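Local structure of glycoside hydrolase family 81 (Clostridium thermocellum, 6FOP) at residues F60-A64 with E65-V69; I193-A196 with G197-Y200; V675-N679 with N680-Y684. The protein probably hydrolyses beta-1,3-glucans such as laminarin, as a family 81 glycoside hydrolase of the Clostridium thermocellum cellulosome. All blocks are in the same frame, centred on the assembly; numbering follows the deposited sequence.

Overall arrangement
From the N terminus, the chain first doubles back at contact 1, where the hairpin of strands 59-63 and 66-70 closes within an antiparallel sheet. Contact 2 follows in the same region, its centre about 21 Å from that of contact 1; there a beta turn closes the loop between strand 189-193, which belongs to the same sheet as contact 1, and strand 200-206 of the neighbouring eight-stranded sheet. Contact 3 lies across the molecule, about 56 Å between centres from contact 1, and closes the hairpin 673-678/681-688 in a small sheet near the C terminus. The three are strictly in series: none nests in or crosses another.

Contact 1. Residues F60-A64 with E65-V69; sequences FKFKA and EGIEV
K63 lays its aliphatic chain across the side chain of E68 at about a right angle, CD and CE passing over E68 CG and OE2 before NZ reaches the carboxylate. Its first torsion (chi1 60°) sets CG between the backbone N and the carbonyl carbon, and the chain beyond is fully extended. K63 NZ closes a salt bridge to E68 OE2 at 2.8 Å, and that oxygen receives it on its anti lone pair, away from the other oxygen. K61 runs alongside E68 on the same face; its NZ stays 4.1 Å from E68 OE1, and a water joins K61 NZ to E68 OE2 instead. E68 OE1 is hydrogen-bonded to H85, so both carboxylate oxygens have partners. A second water bridges K63 NZ and E65 OE1.

This is a beta hairpin inside an antiparallel sheet, with K61 and E68 a hydrogen-bonded pair: E68 N to K61 O is 2.8 Å and the return bond from K61 N to E68 O 3.1 Å. Near the turn, G66 has backbone angles that call for glycine. F60, F62, I67 and V69 share the other face, where I67 CG1 meets F62 CE2 at 3.5 Å, I67 CG2 lies over one face of the F62 ring, and V69 CG2 sits at the edge of the F60 ring, 4.0 Å from CD1. Strands 111-118 and 121-128 cover this apolar face through M116, I123 and L127.

Contact 2. Residues I193-A196 with G197-Y200; sequences ILPA and GKNY
L194 lies against the carbonyl of K198, CB nearest at 3.5 Å from K198 O, with CG, CD1 and CD2 gathered a little farther from the same oxygen. Alongside, the ring of P195 meets the alkyl chain of K198 at about a right angle, P195 CG touching K198 CD at 3.7 Å. In the conformer described, K198 has CG anti to the carbonyl carbon (chi1 -52°) and runs out extended past the proline, and NZ bonds to the carbonyl O of S178. P177 lies against both L194 and K198, which makes this the compact part of the contact.

The loose side is the corner, A196-G197, of the type II beta turn that runs from P195 to K198 in the loop leading from strand 189-193 to strand 200-206. Both corner residues are exposed on the surface of the molecule, and G197 takes the positive phi (87°) that this turn requires at its third position. One direct bond closes the turn, K198 N to P195 O at 3.1 Å and nearly straight at 163°, although the N-H approaches from above the carbonyl plane.

A water lies 3.0 Å from P195 O and 2.8 Å from N199 OD1, but it has more acceptors in reach than protons. The solvent link from N199 to the turn is therefore probably shared, and the amide-to-carbonyl bond remains the direct closure.

Contact 3. Residues V675-N679 with N680-Y684; sequences VFNKN and NIRTY
N677 carries its CG anti to the backbone N (chi1 -173°), which swings the amide over the start of the turn, while R682, with CG anti to the carbonyl carbon and an extended chain, reaches out on the same face of the sheet. They belong to a beta hairpin that joins strands 673-678 and 681-688 through a two-residue loop, a type I' turn from K678 to I681, with N679 and N680 at its corner in left-handed backbone conformations. N677 OD1 accepts a weak, bent bond from N680 N at 2.9 Å (124°). The amide and guanidinium planes stand 89° apart, with N677 ND2 4.1 Å from R682 NE. D663 draws the two together: it takes a hydrogen bond from N677 ND2 and a salt bridge from R682 NE, while R682 NH1 pairs with D700.

F676 N and T683 O bond at 2.9 Å in the carbonyl plane, and K678 and I681 exchange a second pair of backbone bonds beside the turn. On the face of N677 and R682, V675 CG1 touches R682 CD at 4.0 Å, and V675 CG2 lies 4.0 Å from Y684 CD2. On the reverse face, F676 turns its ring edge to T683 O and packs on L656 and L659 of helix 646-659. At the exposed tip, a water accepts from N677 ND2 and donates to N680 OD1, 2.7 Å away.

Contact 1. Residues F60-A64 with E65-V69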
loop_
_atom_site.group_PDB
_atom_site.type_symbol
_atom_site.label_atom_id
_atom_site.label_comp_id
_atom_site.label_asym_id
_atom_site.label_seq_id
_atom_site.Cartn_x
_atom_site.Cartn_y
_atom_site.Cartn_z
ATOM N N PHE A 60 8.247 4.383 -17.917
ATOM C CA PHE A 60 8.327 5.644 -18.663
ATOM C C PHE A 60 9.244 6.632 -17.982
ATOM O O PHE A 60 9.517 6.514 -16.781
ATOM C CB PHE A 60 6.928 6.295 -18.784
ATOM C CG PHE A 60 5.871 5.377 -19.314
ATOM C CD1 PHE A 60 5.699 5.219 -20.686
ATOM C CD2 PHE A 60 5.032 4.660 -18.441
ATOM C CE1 PHE A 60 4.745 4.350 -21.173
ATOM C CE2 PHE A 60 4.084 3.789 -18.931
ATOM C CZ PHE A 60 3.920 3.655 -20.313
ATOM N N LYS A 61 9.685 7.644 -18.708
ATOM C CA LYS A 61 10.321 8.780 -18.063
ATOM C C LYS A 61 10.154 10.002 -18.924
ATOM O O LYS A 61 10.452 9.964 -20.124
ATOM C CB LYS A 61 11.808 8.522 -17.799
ATOM C CG LYS A 61 12.425 9.605 -16.901
ATOM C CD LYS A 61 13.901 9.399 -16.611
ATOM C CE LYS A 61 14.744 9.768 -17.804
ATOM N NZ LYS A 61 16.186 9.540 -17.503
ATOM N N PHE A 62 9.696 11.097 -18.329
ATOM C CA PHE A 62 9.573 12.372 -19.054
ATOM C C PHE A 62 10.926 13.069 -19.059
ATOM O O PHE A 62 11.684 12.972 -18.103
ATOM C CB PHE A 62 8.510 13.264 -18.401
ATOM C CG PHE A 62 7.112 12.723 -18.553
ATOM C CD1 PHE A 62 6.610 11.789 -17.651
ATOM C CD2 PHE A 62 6.294 13.143 -19.610
ATOM C CE1 PHE A 62 5.344 11.272 -17.807
ATOM C CE2 PHE A 62 5.024 12.612 -19.765
ATOM C CZ PHE A 62 4.544 11.690 -18.848
ATOM N N LYS A 63 11.234 13.722 -20.179
ATOM C CA LYS A 63 12.460 14.516 -20.364
ATOM C C LYS A 63 12.177 15.592 -21.395
ATOM O O LYS A 63 11.095 15.624 -21.965
ATOM C CB LYS A 63 13.646 13.630 -20.762
ATOM C CG LYS A 63 13.450 12.864 -22.058
ATOM C CD LYS A 63 14.625 11.956 -22.345
ATOM C CE LYS A 63 14.489 11.269 -23.700
ATOM N NZ LYS A 63 15.571 10.265 -23.891
ATOM N N ALA A 64 13.130 16.502 -21.597
ATOM C CA ALA A 64 12.896 17.611 -22.513
ATOM C C ALA A 64 12.379 17.178 -23.901
ATOM O O ALA A 64 11.482 17.821 -24.449
ATOM C CB ALA A 64 14.147 18.479 -22.613
ATOM N N GLU A 65 12.908 16.084 -24.445
ATOM C CA GLU A 65 12.544 15.612 -25.795
ATOM C C GLU A 65 11.126 15.026 -25.846
ATOM O O GLU A 65 10.462 15.065 -26.879
ATOM C CB GLU A 65 13.549 14.532 -26.264
ATOM C CG GLU A 65 13.243 13.940 -27.642
ATOM C CD GLU A 65 14.157 12.813 -28.048
ATOM O OE1 GLU A 65 15.034 12.402 -27.252
ATOM O OE2 GLU A 65 13.976 12.314 -29.179
ATOM N N GLY A 66 10.671 14.419 -24.754
ATOM C CA GLY A 66 9.402 13.699 -24.799
ATOM C C GLY A 66 9.307 12.647 -23.715
ATOM O O GLY A 66 9.803 12.853 -22.588
ATOM N N ILE A 67 8.706 11.509 -24.068
ATOM C CA ILE A 67 8.400 10.446 -23.106
ATOM C C ILE A 67 9.155 9.171 -23.453
ATOM O O ILE A 67 8.875 8.522 -24.484
ATOM C CB ILE A 67 6.880 10.121 -23.052
ATOM C CG1 ILE A 67 6.004 11.380 -22.915
ATOM C CG2 ILE A 67 6.624 9.172 -21.885
ATOM C CD1 ILE A 67 5.454 11.933 -24.213
ATOM N N GLU A 68 10.122 8.793 -22.612
ATOM C CA GLU A 68 10.788 7.509 -22.784
ATOM C C GLU A 68 9.792 6.411 -22.468
ATOM O O GLU A 68 9.046 6.532 -21.496
ATOM C CB GLU A 68 11.992 7.328 -21.861
ATOM C CG GLU A 68 13.081 8.364 -22.050
ATOM C CD GLU A 68 14.365 8.026 -21.325
ATOM O OE1 GLU A 68 14.334 7.226 -20.371
ATOM O OE2 GLU A 68 15.421 8.603 -21.690
ATOM N N VAL A 69 9.840 5.348 -23.241
ATOM C CA VAL A 69 9.039 4.145 -23.087
ATOM C C VAL A 69 9.970 2.948 -23.044
ATOM O O VAL A 69 10.893 2.836 -23.879
ATOM C CB VAL A 69 8.050 3.963 -24.248
ATOM C CG1 VAL A 69 7.262 2.665 -24.104
ATOM C CG2 VAL A 69 7.116 5.155 -24.382
HETATM O O HOH W 1 17.157 9.920 -20.041
HETATM O O HOH W 2 16.112 9.913 -26.742
#

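Contact 2. Residues I193-A196 with G197-Y200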
loop_
_atom_site.group_PDB
_atom_site.type_symbol
_atom_site.label_atom_id
_atom_site.label_comp_id
_atom_site.label_asym_id
_atom_site.label_seq_id
_atom_site.Cartn_x
_atom_site.Cartn_y
_atom_site.Cartn_z
ATOM N N ILE A 193 3.328 10.324 -39.937
ATOM C CA ILE A 193 2.706 11.451 -40.622
ATOM C C ILE A 193 1.212 11.305 -40.429
ATOM O O ILE A 193 0.553 10.507 -41.099
ATOM C CB ILE A 193 3.085 11.507 -42.105
ATOM C CG1 ILE A 193 4.606 11.426 -42.286
ATOM C CG2 ILE A 193 2.503 12.755 -42.741
ATOM C CD1 ILE A 193 5.394 12.507 -41.591
ATOM N N LEU A 194 0.685 12.074 -39.500
ATOM C CA LEU A 194 -0.726 11.992 -39.165
ATOM C C LEU A 194 -1.597 12.562 -40.274
ATOM O O LEU A 194 -1.234 13.551 -40.893
ATOM C CB LEU A 194 -1.019 12.776 -37.884
ATOM C CG LEU A 194 -0.351 12.286 -36.599
ATOM C CD1 LEU A 194 -0.500 13.376 -35.533
ATOM C CD2 LEU A 194 -0.969 10.965 -36.167
ATOM N N PRO A 195 -2.757 11.951 -40.524
ATOM C CA PRO A 195 -3.705 12.584 -41.451
ATOM C C PRO A 195 -4.345 13.812 -40.852
ATOM O O PRO A 195 -4.463 13.906 -39.633
ATOM C CB PRO A 195 -4.753 11.505 -41.676
ATOM C CG PRO A 195 -4.549 10.490 -40.646
ATOM C CD PRO A 195 -3.327 10.760 -39.876
ATOM N N ALA A 196 -4.821 14.714 -41.703
ATOM C CA ALA A 196 -5.482 15.925 -41.224
ATOM C C ALA A 196 -6.656 15.560 -40.338
ATOM O O ALA A 196 -7.485 14.723 -40.698
ATOM C CB ALA A 196 -5.951 16.767 -42.388
ATOM N N GLY A 197 -6.692 16.162 -39.160
ATOM C CA GLY A 197 -7.812 15.974 -38.258
ATOM C C GLY A 197 -7.751 14.787 -37.322
ATOM O O GLY A 197 -8.641 14.637 -36.508
ATOM N N LYS A 198 -6.711 13.972 -37.443
ATOM C CA LYS A 198 -6.525 12.831 -36.551
ATOM C C LYS A 198 -5.208 12.992 -35.858
ATOM O O LYS A 198 -4.168 13.227 -36.486
ATOM C CB LYS A 198 -6.508 11.549 -37.340
ATOM C CG LYS A 198 -7.696 11.391 -38.245
ATOM C CD LYS A 198 -7.709 9.971 -38.778
ATOM C CE LYS A 198 -8.665 9.918 -39.928
ATOM N NZ LYS A 198 -8.793 8.555 -40.489
ATOM N N ASN A 199 -5.255 12.922 -34.540
ATOM C CA ASN A 199 -4.085 13.284 -33.758
ATOM C C ASN A 199 -3.836 12.359 -32.570
ATOM O O ASN A 199 -3.028 12.672 -31.704
ATOM C CB ASN A 199 -4.191 14.732 -33.280
ATOM C CG ASN A 199 -4.270 15.718 -34.397
ATOM O OD1 ASN A 199 -3.242 16.134 -34.927
ATOM N ND2 ASN A 199 -5.459 16.078 -34.789
ATOM N N TYR A 200 -4.489 11.208 -32.604
ATOM C CA TYR A 200 -4.289 10.167 -31.588
ATOM C C TYR A 200 -3.249 9.152 -32.059
ATOM O O TYR A 200 -3.035 8.949 -33.267
ATOM C CB TYR A 200 -5.628 9.487 -31.270
ATOM C CG TYR A 200 -6.356 8.947 -32.472
ATOM C CD1 TYR A 200 -7.260 9.748 -33.183
ATOM C CD2 TYR A 200 -6.166 7.658 -32.912
ATOM C CE1 TYR A 200 -7.919 9.266 -34.287
ATOM C CE2 TYR A 200 -6.827 7.173 -34.035
ATOM C CZ TYR A 200 -7.716 7.982 -34.708
ATOM O OH TYR A 200 -8.367 7.555 -35.854
HETATM O O HOH W 3 -3.198 15.765 -37.719
#

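Contact 3. Residues V675-N679 with N680-Y684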
loop_
_atom_site.group_PDB
_atom_site.type_symbol
_atom_site.label_atom_id
_atom_site.label_comp_id
_atom_site.label_asym_id
_atom_site.label_seq_id
_atom_site.Cartn_x
_atom_site.Cartn_y
_atom_site.Cartn_z
ATOM N N VAL A 675 -9.659 -17.375 14.970
ATOM C CA VAL A 675 -9.704 -18.781 15.328
ATOM C C VAL A 675 -8.292 -19.301 15.450
ATOM O O VAL A 675 -7.421 -18.984 14.630
ATOM C CB VAL A 675 -10.476 -19.624 14.295
ATOM C CG1 VAL A 675 -10.616 -21.077 14.752
ATOM C CG2 VAL A 675 -11.857 -19.002 14.046
ATOM N N PHE A 676 -8.070 -20.079 16.502
ATOM C CA PHE A 676 -6.776 -20.666 16.829
ATOM C C PHE A 676 -6.925 -22.186 16.889
ATOM O O PHE A 676 -8.014 -22.696 17.191
ATOM C CB PHE A 676 -6.285 -20.122 18.178
ATOM C CG PHE A 676 -6.185 -18.625 18.237
ATOM C CD1 PHE A 676 -7.300 -17.840 18.502
ATOM C CD2 PHE A 676 -4.980 -17.988 17.974
ATOM C CE1 PHE A 676 -7.208 -16.458 18.523
ATOM C CE2 PHE A 676 -4.887 -16.606 17.988
ATOM C CZ PHE A 676 -6.001 -15.842 18.266
ATOM N N ASN A 677 -5.830 -22.905 16.620
ATOM C CA ASN A 677 -5.859 -24.362 16.534
ATOM C C ASN A 677 -4.611 -24.903 17.209
ATOM O O ASN A 677 -3.497 -24.640 16.743
ATOM C CB ASN A 677 -5.913 -24.769 15.063
ATOM C CG ASN A 677 -6.113 -26.246 14.854
ATOM O OD1 ASN A 677 -5.661 -27.064 15.641
ATOM N ND2 ASN A 677 -6.767 -26.595 13.746
ATOM N N LYS A 678 -4.802 -25.615 18.321
ATOM C CA LYS A 678 -3.715 -26.276 19.053
ATOM C C LYS A 678 -3.951 -27.765 18.949
ATOM O O LYS A 678 -4.915 -28.275 19.507
ATOM C CB LYS A 678 -3.689 -25.832 20.525
ATOM C CG LYS A 678 -2.444 -26.305 21.267
ATOM C CD LYS A 678 -2.472 -25.873 22.714
ATOM C CE LYS A 678 -1.310 -26.468 23.493
ATOM N NZ LYS A 678 0.016 -25.935 23.062
ATOM N N ASN A 679 -3.103 -28.452 18.180
ATOM C CA ASN A 679 -3.202 -29.898 18.025
ATOM C C ASN A 679 -4.615 -30.366 17.705
ATOM O O ASN A 679 -5.138 -31.305 18.320
ATOM C CB ASN A 679 -2.675 -30.587 19.290
ATOM C CG ASN A 679 -1.237 -30.213 19.593
ATOM O OD1 ASN A 679 -0.401 -30.078 18.683
ATOM N ND2 ASN A 679 -0.938 -30.028 20.867
ATOM N N ASN A 680 -5.216 -29.665 16.746
ATOM C CA ASN A 680 -6.561 -29.958 16.238
ATOM C C ASN A 680 -7.732 -29.613 17.158
ATOM O O ASN A 680 -8.864 -30.008 16.871
ATOM C CB ASN A 680 -6.667 -31.412 15.738
ATOM C CG ASN A 680 -5.618 -31.729 14.697
ATOM O OD1 ASN A 680 -5.510 -31.032 13.693
ATOM N ND2 ASN A 680 -4.861 -32.789 14.910
ATOM N N ILE A 681 -7.473 -28.859 18.225
ATOM C CA ILE A 681 -8.526 -28.304 19.085
ATOM C C ILE A 681 -8.637 -26.813 18.767
ATOM O O ILE A 681 -7.659 -26.079 18.958
ATOM C CB ILE A 681 -8.179 -28.462 20.588
ATOM C CG1 ILE A 681 -7.856 -29.924 20.959
ATOM C CG2 ILE A 681 -9.307 -27.882 21.424
ATOM C CD1 ILE A 681 -8.931 -30.895 20.596
ATOM N N ARG A 682 -9.806 -26.366 18.312
ATOM C CA ARG A 682 -10.009 -24.961 17.968
ATOM C C ARG A 682 -10.498 -24.140 19.145
ATOM O O ARG A 682 -11.335 -24.596 19.926
ATOM C CB ARG A 682 -10.987 -24.814 16.802
ATOM C CG ARG A 682 -10.357 -25.165 15.482
ATOM C CD ARG A 682 -11.335 -25.030 14.335
ATOM N NE ARG A 682 -10.609 -25.296 13.101
ATOM C CZ ARG A 682 -11.138 -25.704 11.960
ATOM N NH1 ARG A 682 -12.450 -25.914 11.838
ATOM N NH2 ARG A 682 -10.320 -25.915 10.930
ATOM N N THR A 683 -9.960 -22.931 19.261
ATOM C CA THR A 683 -10.476 -21.917 20.166
ATOM C C THR A 683 -10.928 -20.726 19.318
ATOM O O THR A 683 -10.209 -20.261 18.409
ATOM C CB THR A 683 -9.452 -21.492 21.238
ATOM O OG1 THR A 683 -9.116 -22.630 22.033
ATOM C CG2 THR A 683 -10.021 -20.416 22.128
ATOM N N TYR A 684 -12.124 -20.253 19.614
ATOM C CA TYR A 684 -12.789 -19.211 18.859
ATOM C C TYR A 684 -12.857 -17.968 19.730
ATOM O O TYR A 684 -13.293 -18.054 20.894
ATOM C CB TYR A 684 -14.193 -19.687 18.515
ATOM C CG TYR A 684 -14.260 -21.008 17.790
ATOM C CD1 TYR A 684 -14.190 -22.207 18.470
ATOM C CD2 TYR A 684 -14.416 -21.057 16.407
ATOM C CE1 TYR A 684 -14.249 -23.418 17.825
ATOM C CE2 TYR A 684 -14.480 -22.275 15.744
ATOM C CZ TYR A 684 -14.389 -23.452 16.454
ATOM O OH TYR A 684 -14.468 -24.664 15.826
HETATM O O HOH W 4 -7.449 -29.314 12.784
#